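Local coordinates for integrase (Bovine immunodeficiency virus, PDB 3KKS), which probably inserts the viral DNA copy into host DNA, here represented by its catalytic core domain with an RNase H-like fold, at residues Leu4-Trp18 / Glu22-Glu36. Numbering follows the deposited sequence.
Sequences LWQMDNTHWNKTIIW and ETNSGLVEAQVIPEE
Trp-5 and Glu-22 form a tightly packed, non-hydrogen-bonded pair where the first two strands of the RNase H-like sheet run antiparallel. The aliphatic part of Glu-22 lies flat on the indole: CB sits 3.5 Å from the centroid of the six-membered ring of Trp-5, 3° off its normal, a CH-pi contact. With CG anti to the backbone N (chi1 -161°), the chain of Glu-22 continues across the ring toward NE1, then bends so that its carboxylate accepts the backbone N-H groups of Asn-24 and Ser-25 from above its plane. NE1 of Trp-5 donates to the carbonyl of Thr-53, which helps fix the indole's rotation. Leu-4 O is gripped twice by Thr-23, by N at 3.0 Å nearly in line with the carbonyl and by OG1 from a tilted approach.

Strand 28-33 closes a beta hairpin on strand 15-22. Trp-18 and Gln-31 form a hydrogen-bonded pair, with Trp-18 N 2.8 Å from Gln-31 O; on the sheet face opposite their side chains, CG2 of Ile-17 meets CB of Ala-30, which also packs on Leu-120 of helix 116-129.

Toward Glu-36 the contact opens to solvent. CG2 of Ile-16 touches CG1 of Ile-33 at 3.8 Å, but a water bridges Ile-16 N and Ile-33 O. The exposed Glu-36 side chain runs antiparallel to that of Asn-9, OE2 reaching its CB, amide and carboxylate planes 82° apart, and its OE1 stands at the imidazole edge, 3.6 Å from NE2 of His-11. Asn-9 OD1 is buried without a polar partner, 3.7 Å from the methyl CD1 of Ile-33.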
loop_
_atom_site.group_PDB
_atom_site.type_symbol
_atom_site.label_atom_id
_atom_site.label_comp_id
_atom_site.label_asym_id
_atom_site.label_seq_id
_atom_site.Cartn_x
_atom_site.Cartn_y
_atom_site.Cartn_z
ATOM N N LEU A 4 -7.515 -4.933 6.051
ATOM C CA LEU A 4 -6.681 -5.867 5.320
ATOM C C LEU A 4 -5.935 -5.036 4.276
ATOM O O LEU A 4 -6.542 -4.287 3.511
ATOM C CB LEU A 4 -7.536 -6.928 4.621
ATOM C CG LEU A 4 -6.826 -8.067 3.875
ATOM C CD1 LEU A 4 -7.869 -9.021 3.317
ATOM C CD2 LEU A 4 -5.976 -7.537 2.744
ATOM N N TRP A 5 -4.616 -5.167 4.250
ATOM C CA TRP A 5 -3.819 -4.438 3.282
ATOM C C TRP A 5 -3.095 -5.426 2.386
ATOM O O TRP A 5 -2.588 -6.433 2.864
ATOM C CB TRP A 5 -2.764 -3.577 3.975
ATOM C CG TRP A 5 -3.290 -2.506 4.874
ATOM C CD1 TRP A 5 -3.904 -2.674 6.077
ATOM C CD2 TRP A 5 -3.187 -1.089 4.668
ATOM N NE1 TRP A 5 -4.187 -1.450 6.638
ATOM C CE2 TRP A 5 -3.755 -0.458 5.793
ATOM C CE3 TRP A 5 -2.664 -0.292 3.637
ATOM C CZ2 TRP A 5 -3.818 0.935 5.927
ATOM C CZ3 TRP A 5 -2.724 1.091 3.762
ATOM C CH2 TRP A 5 -3.298 1.694 4.906
ATOM N N GLN A 6 -3.056 -5.141 1.086
ATOM C CA GLN A 6 -2.335 -5.995 0.161
ATOM C C GLN A 6 -1.135 -5.214 -0.345
ATOM O O GLN A 6 -1.260 -4.060 -0.768
ATOM C CB GLN A 6 -3.199 -6.419 -1.026
ATOM C CG GLN A 6 -2.384 -7.172 -2.069
ATOM C CD GLN A 6 -3.233 -7.984 -3.019
ATOM O OE1 GLN A 6 -2.766 -8.386 -4.092
ATOM N NE2 GLN A 6 -4.485 -8.245 -2.630
ATOM N N MET A 7 0.024 -5.851 -0.302
ATOM C CA MET A 7 1.253 -5.216 -0.721
ATOM C C MET A 7 1.885 -5.881 -1.924
ATOM O O MET A 7 1.733 -7.080 -2.140
ATOM C CB MET A 7 2.246 -5.226 0.435
ATOM C CG MET A 7 2.500 -6.607 1.001
ATOM S SD MET A 7 3.683 -6.597 2.373
ATOM C CE MET A 7 3.644 -8.371 2.815
ATOM N N ASP A 8 2.606 -5.076 -2.693
ATOM C CA ASP A 8 3.300 -5.532 -3.886
ATOM C C ASP A 8 4.427 -4.554 -4.164
ATOM O O ASP A 8 4.400 -3.405 -3.719
ATOM C CB ASP A 8 2.359 -5.548 -5.099
ATOM C CG ASP A 8 1.346 -6.676 -5.046
ATOM O OD1 ASP A 8 1.770 -7.857 -5.097
ATOM O OD2 ASP A 8 0.129 -6.384 -4.957
ATOM N N ASN A 9 5.430 -5.029 -4.885
ATOM C CA ASN A 9 6.545 -4.194 -5.269
ATOM C C ASN A 9 6.302 -3.874 -6.725
ATOM O O ASN A 9 5.845 -4.728 -7.481
ATOM C CB ASN A 9 7.864 -4.942 -5.117
ATOM C CG ASN A 9 8.248 -5.131 -3.677
ATOM O OD1 ASN A 9 8.196 -4.192 -2.887
ATOM N ND2 ASN A 9 8.647 -6.345 -3.321
ATOM N N THR A 10 6.577 -2.639 -7.116
ATOM C CA THR A 10 6.392 -2.258 -8.501
ATOM C C THR A 10 7.598 -1.465 -8.934
ATOM O O THR A 10 8.473 -1.150 -8.131
ATOM C CB THR A 10 5.154 -1.375 -8.699
ATOM O OG1 THR A 10 5.340 -0.135 -8.006
ATOM C CG2 THR A 10 3.920 -2.068 -8.171
ATOM N N HIS A 11 7.631 -1.141 -10.214
ATOM C CA HIS A 11 8.719 -0.369 -10.768
ATOM C C HIS A 11 8.184 0.813 -11.528
ATOM O O HIS A 11 7.177 0.741 -12.221
ATOM C CB HIS A 11 9.559 -1.220 -11.717
ATOM C CG HIS A 11 10.165 -2.415 -11.068
ATOM N ND1 HIS A 11 11.487 -2.470 -10.683
ATOM C CD2 HIS A 11 9.611 -3.593 -10.681
ATOM C CE1 HIS A 11 11.720 -3.621 -10.084
ATOM N NE2 HIS A 11 10.602 -4.320 -10.068
ATOM N N TRP A 12 8.899 1.907 -11.373
ATOM C CA TRP A 12 8.617 3.163 -12.030
ATOM C C TRP A 12 10.019 3.555 -12.467
ATOM O O TRP A 12 10.800 4.036 -11.659
ATOM C CB TRP A 12 8.073 4.146 -11.021
ATOM C CG TRP A 12 7.868 5.452 -11.637
ATOM C CD1 TRP A 12 8.567 6.585 -11.409
ATOM C CD2 TRP A 12 6.856 5.766 -12.576
ATOM N NE1 TRP A 12 8.042 7.611 -12.150
ATOM C CE2 TRP A 12 6.986 7.135 -12.876
ATOM C CE3 TRP A 12 5.838 5.025 -13.191
ATOM C CZ2 TRP A 12 6.136 7.785 -13.775
ATOM C CZ3 TRP A 12 4.979 5.673 -14.097
ATOM C CH2 TRP A 12 5.137 7.044 -14.372
ATOM N N ASN A 13 10.341 3.297 -13.732
ATOM C CA ASN A 13 11.679 3.530 -14.265
ATOM C C ASN A 13 12.625 2.669 -13.459
ATOM O O ASN A 13 12.298 1.534 -13.156
ATOM C CB ASN A 13 12.050 4.994 -14.173
ATOM C CG ASN A 13 11.034 5.848 -14.836
ATOM O OD1 ASN A 13 10.465 5.454 -15.855
ATOM N ND2 ASN A 13 10.774 7.019 -14.271
ATOM N N LYS A 14 13.772 3.202 -13.066
ATOM C CA LYS A 14 14.715 2.394 -12.292
ATOM C C LYS A 14 14.382 2.279 -10.820
ATOM O O LYS A 14 14.929 1.441 -10.112
ATOM C CB LYS A 14 16.131 2.937 -12.443
ATOM N N THR A 15 13.472 3.112 -10.350
ATOM C CA THR A 15 13.132 3.070 -8.941
ATOM C C THR A 15 12.126 1.977 -8.603
ATOM O O THR A 15 11.149 1.772 -9.321
ATOM C CB THR A 15 12.581 4.413 -8.477
ATOM O OG1 THR A 15 11.317 4.628 -9.094
ATOM C CG2 THR A 15 13.519 5.546 -8.868
ATOM N N ILE A 16 12.393 1.260 -7.516
ATOM C CA ILE A 16 11.505 0.198 -7.050
ATOM C C ILE A 16 10.568 0.839 -6.030
ATOM O O ILE A 16 11.004 1.641 -5.205
ATOM C CB ILE A 16 12.265 -0.930 -6.311
ATOM C CG1 ILE A 16 13.456 -1.424 -7.139
ATOM C CG2 ILE A 16 11.308 -2.085 -6.025
ATOM C CD1 ILE A 16 14.286 -2.488 -6.422
ATOM N N ILE A 17 9.291 0.485 -6.063
ATOM C CA ILE A 17 8.354 1.076 -5.115
ATOM C C ILE A 17 7.444 0.048 -4.452
ATOM O O ILE A 17 6.682 -0.645 -5.127
ATOM C CB ILE A 17 7.473 2.146 -5.806
ATOM C CG1 ILE A 17 8.344 3.318 -6.260
ATOM C CG2 ILE A 17 6.388 2.639 -4.848
ATOM C CD1 ILE A 17 7.627 4.298 -7.176
ATOM N N TRP A 18 7.553 -0.055 -3.130
ATOM C CA TRP A 18 6.717 -0.956 -2.349
ATOM C C TRP A 18 5.365 -0.256 -2.241
ATOM O O TRP A 18 5.308 0.931 -1.923
ATOM C CB TRP A 18 7.301 -1.136 -0.955
ATOM C CG TRP A 18 6.522 -2.068 -0.088
ATOM C CD1 TRP A 18 6.542 -3.438 -0.126
ATOM C CD2 TRP A 18 5.636 -1.712 0.979
ATOM N NE1 TRP A 18 5.732 -3.949 0.856
ATOM C CE2 TRP A 18 5.163 -2.911 1.554
ATOM C CE3 TRP A 18 5.200 -0.486 1.512
ATOM C CZ2 TRP A 18 4.278 -2.933 2.637
ATOM C CZ3 TRP A 18 4.313 -0.505 2.599
ATOM C CH2 TRP A 18 3.868 -1.722 3.148
ATOM N N GLU A 22 -5.159 -0.454 1.243
ATOM C CA GLU A 22 -6.117 -0.913 2.238
ATOM C C GLU A 22 -7.386 -1.207 1.440
ATOM O O GLU A 22 -7.969 -0.311 0.842
ATOM C CB GLU A 22 -6.352 0.169 3.291
ATOM C CG GLU A 22 -6.968 -0.351 4.585
ATOM C CD GLU A 22 -8.481 -0.258 4.596
ATOM O OE1 GLU A 22 -9.140 -1.287 4.824
ATOM O OE2 GLU A 22 -9.008 0.851 4.383
ATOM N N THR A 23 -7.794 -2.472 1.436
ATOM C CA THR A 23 -8.945 -2.941 0.661
ATOM C C THR A 23 -10.283 -2.251 0.859
ATOM O O THR A 23 -10.986 -1.971 -0.111
ATOM C CB THR A 23 -9.166 -4.455 0.858
ATOM O OG1 THR A 23 -9.433 -4.728 2.237
ATOM C CG2 THR A 23 -7.943 -5.222 0.441
ATOM N N ASN A 24 -10.655 -1.974 2.099
ATOM C CA ASN A 24 -11.937 -1.327 2.338
ATOM C C ASN A 24 -11.991 0.120 1.861
ATOM O O ASN A 24 -12.891 0.499 1.117
ATOM C CB ASN A 24 -12.301 -1.380 3.819
ATOM C CG ASN A 24 -13.649 -0.732 4.111
ATOM O OD1 ASN A 24 -14.683 -1.152 3.587
ATOM N ND2 ASN A 24 -13.643 0.296 4.948
ATOM N N SER A 25 -11.031 0.931 2.278
ATOM C CA SER A 25 -11.032 2.337 1.892
ATOM C C SER A 25 -10.359 2.625 0.552
ATOM O O SER A 25 -10.626 3.649 -0.064
ATOM C CB SER A 25 -10.347 3.172 2.977
ATOM O OG SER A 25 -8.967 2.848 3.041
ATOM N N GLY A 26 -9.497 1.727 0.094
ATOM C CA GLY A 26 -8.801 1.982 -1.153
ATOM C C GLY A 26 -7.626 2.920 -0.910
ATOM O O GLY A 26 -6.940 3.324 -1.843
ATOM N N LEU A 27 -7.396 3.273 0.352
ATOM C CA LEU A 27 -6.301 4.170 0.715
ATOM C C LEU A 27 -4.996 3.539 0.260
ATOM O O LEU A 27 -4.774 2.345 0.463
ATOM C CB LEU A 27 -6.267 4.390 2.235
ATOM C CG LEU A 27 -5.561 5.641 2.784
ATOM C CD1 LEU A 27 -5.598 5.624 4.297
ATOM C CD2 LEU A 27 -4.133 5.679 2.334
ATOM N N VAL A 28 -4.124 4.336 -0.344
ATOM C CA VAL A 28 -2.854 3.812 -0.820
ATOM C C VAL A 28 -1.668 4.325 -0.028
ATOM O O VAL A 28 -1.619 5.498 0.348
ATOM C CB VAL A 28 -2.608 4.183 -2.300
ATOM C CG1 VAL A 28 -1.312 3.516 -2.798
ATOM C CG2 VAL A 28 -3.790 3.749 -3.152
ATOM N N GLU A 29 -0.725 3.424 0.226
ATOM C CA GLU A 29 0.517 3.741 0.920
ATOM C C GLU A 29 1.628 3.167 0.060
ATOM O O GLU A 29 1.510 2.050 -0.444
ATOM C CB GLU A 29 0.563 3.097 2.293
ATOM C CG GLU A 29 0.422 4.089 3.416
ATOM C CD GLU A 29 1.272 5.334 3.209
ATOM O OE1 GLU A 29 2.486 5.205 2.917
ATOM O OE2 GLU A 29 0.715 6.445 3.346
ATOM N N ALA A 30 2.698 3.926 -0.124
ATOM C CA ALA A 30 3.801 3.458 -0.955
ATOM C C ALA A 30 5.097 4.035 -0.440
ATOM O O ALA A 30 5.093 5.036 0.276
ATOM C CB ALA A 30 3.579 3.870 -2.420
ATOM N N GLN A 31 6.206 3.415 -0.820
ATOM C CA GLN A 31 7.511 3.863 -0.354
ATOM C C GLN A 31 8.567 3.407 -1.346
ATOM O O GLN A 31 8.522 2.272 -1.809
ATOM C CB GLN A 31 7.804 3.220 1.005
ATOM C CG GLN A 31 8.440 4.124 2.029
ATOM C CD GLN A 31 7.417 4.904 2.833
ATOM O OE1 GLN A 31 6.659 5.708 2.293
ATOM N NE2 GLN A 31 7.392 4.669 4.137
ATOM N N VAL A 32 9.506 4.281 -1.688
ATOM C CA VAL A 32 10.584 3.894 -2.595
ATOM C C VAL A 32 11.568 3.047 -1.785
ATOM O O VAL A 32 11.853 3.372 -0.635
ATOM C CB VAL A 32 11.369 5.112 -3.124
ATOM C CG1 VAL A 32 12.571 4.632 -3.937
ATOM C CG2 VAL A 32 10.478 5.992 -3.967
ATOM N N ILE A 33 12.088 1.972 -2.365
ATOM C CA ILE A 33 13.058 1.144 -1.644
ATOM C C ILE A 33 14.338 0.912 -2.471
ATOM O O ILE A 33 14.291 0.850 -3.702
ATOM C CB ILE A 33 12.444 -0.211 -1.228
ATOM C CG1 ILE A 33 11.885 -0.935 -2.445
ATOM C CG2 ILE A 33 11.334 0.014 -0.193
ATOM C CD1 ILE A 33 11.313 -2.274 -2.119
ATOM N N PRO A 34 15.497 0.794 -1.794
ATOM C CA PRO A 34 16.815 0.579 -2.404
ATOM C C PRO A 34 16.922 -0.667 -3.268
ATOM O O PRO A 34 17.564 -0.654 -4.319
ATOM C CB PRO A 34 17.744 0.506 -1.194
ATOM C CG PRO A 34 17.067 1.351 -0.186
ATOM C CD PRO A 34 15.631 0.910 -0.333
ATOM N N GLU A 35 16.297 -1.746 -2.814
ATOM C CA GLU A 35 16.325 -3.010 -3.534
ATOM C C GLU A 35 15.234 -3.923 -2.988
ATOM O O GLU A 35 14.795 -3.757 -1.845
ATOM C CB GLU A 35 17.698 -3.663 -3.368
ATOM C CG GLU A 35 18.202 -3.689 -1.930
ATOM C CD GLU A 35 19.555 -4.374 -1.785
ATOM O OE1 GLU A 35 20.101 -4.379 -0.661
ATOM O OE2 GLU A 35 20.074 -4.910 -2.789
ATOM N N GLU A 36 14.789 -4.873 -3.805
ATOM C CA GLU A 36 13.739 -5.808 -3.402
ATOM C C GLU A 36 14.246 -6.909 -2.484
ATOM O O GLU A 36 14.555 -8.012 -2.937
ATOM C CB GLU A 36 13.095 -6.451 -4.628
ATOM C CG GLU A 36 11.994 -5.630 -5.267
ATOM C CD GLU A 36 11.372 -6.338 -6.449
ATOM O OE1 GLU A 36 12.016 -6.381 -7.524
ATOM O OE2 GLU A 36 10.245 -6.858 -6.298
HETATM O O HOH W 1 14.704 2.075 -5.960
#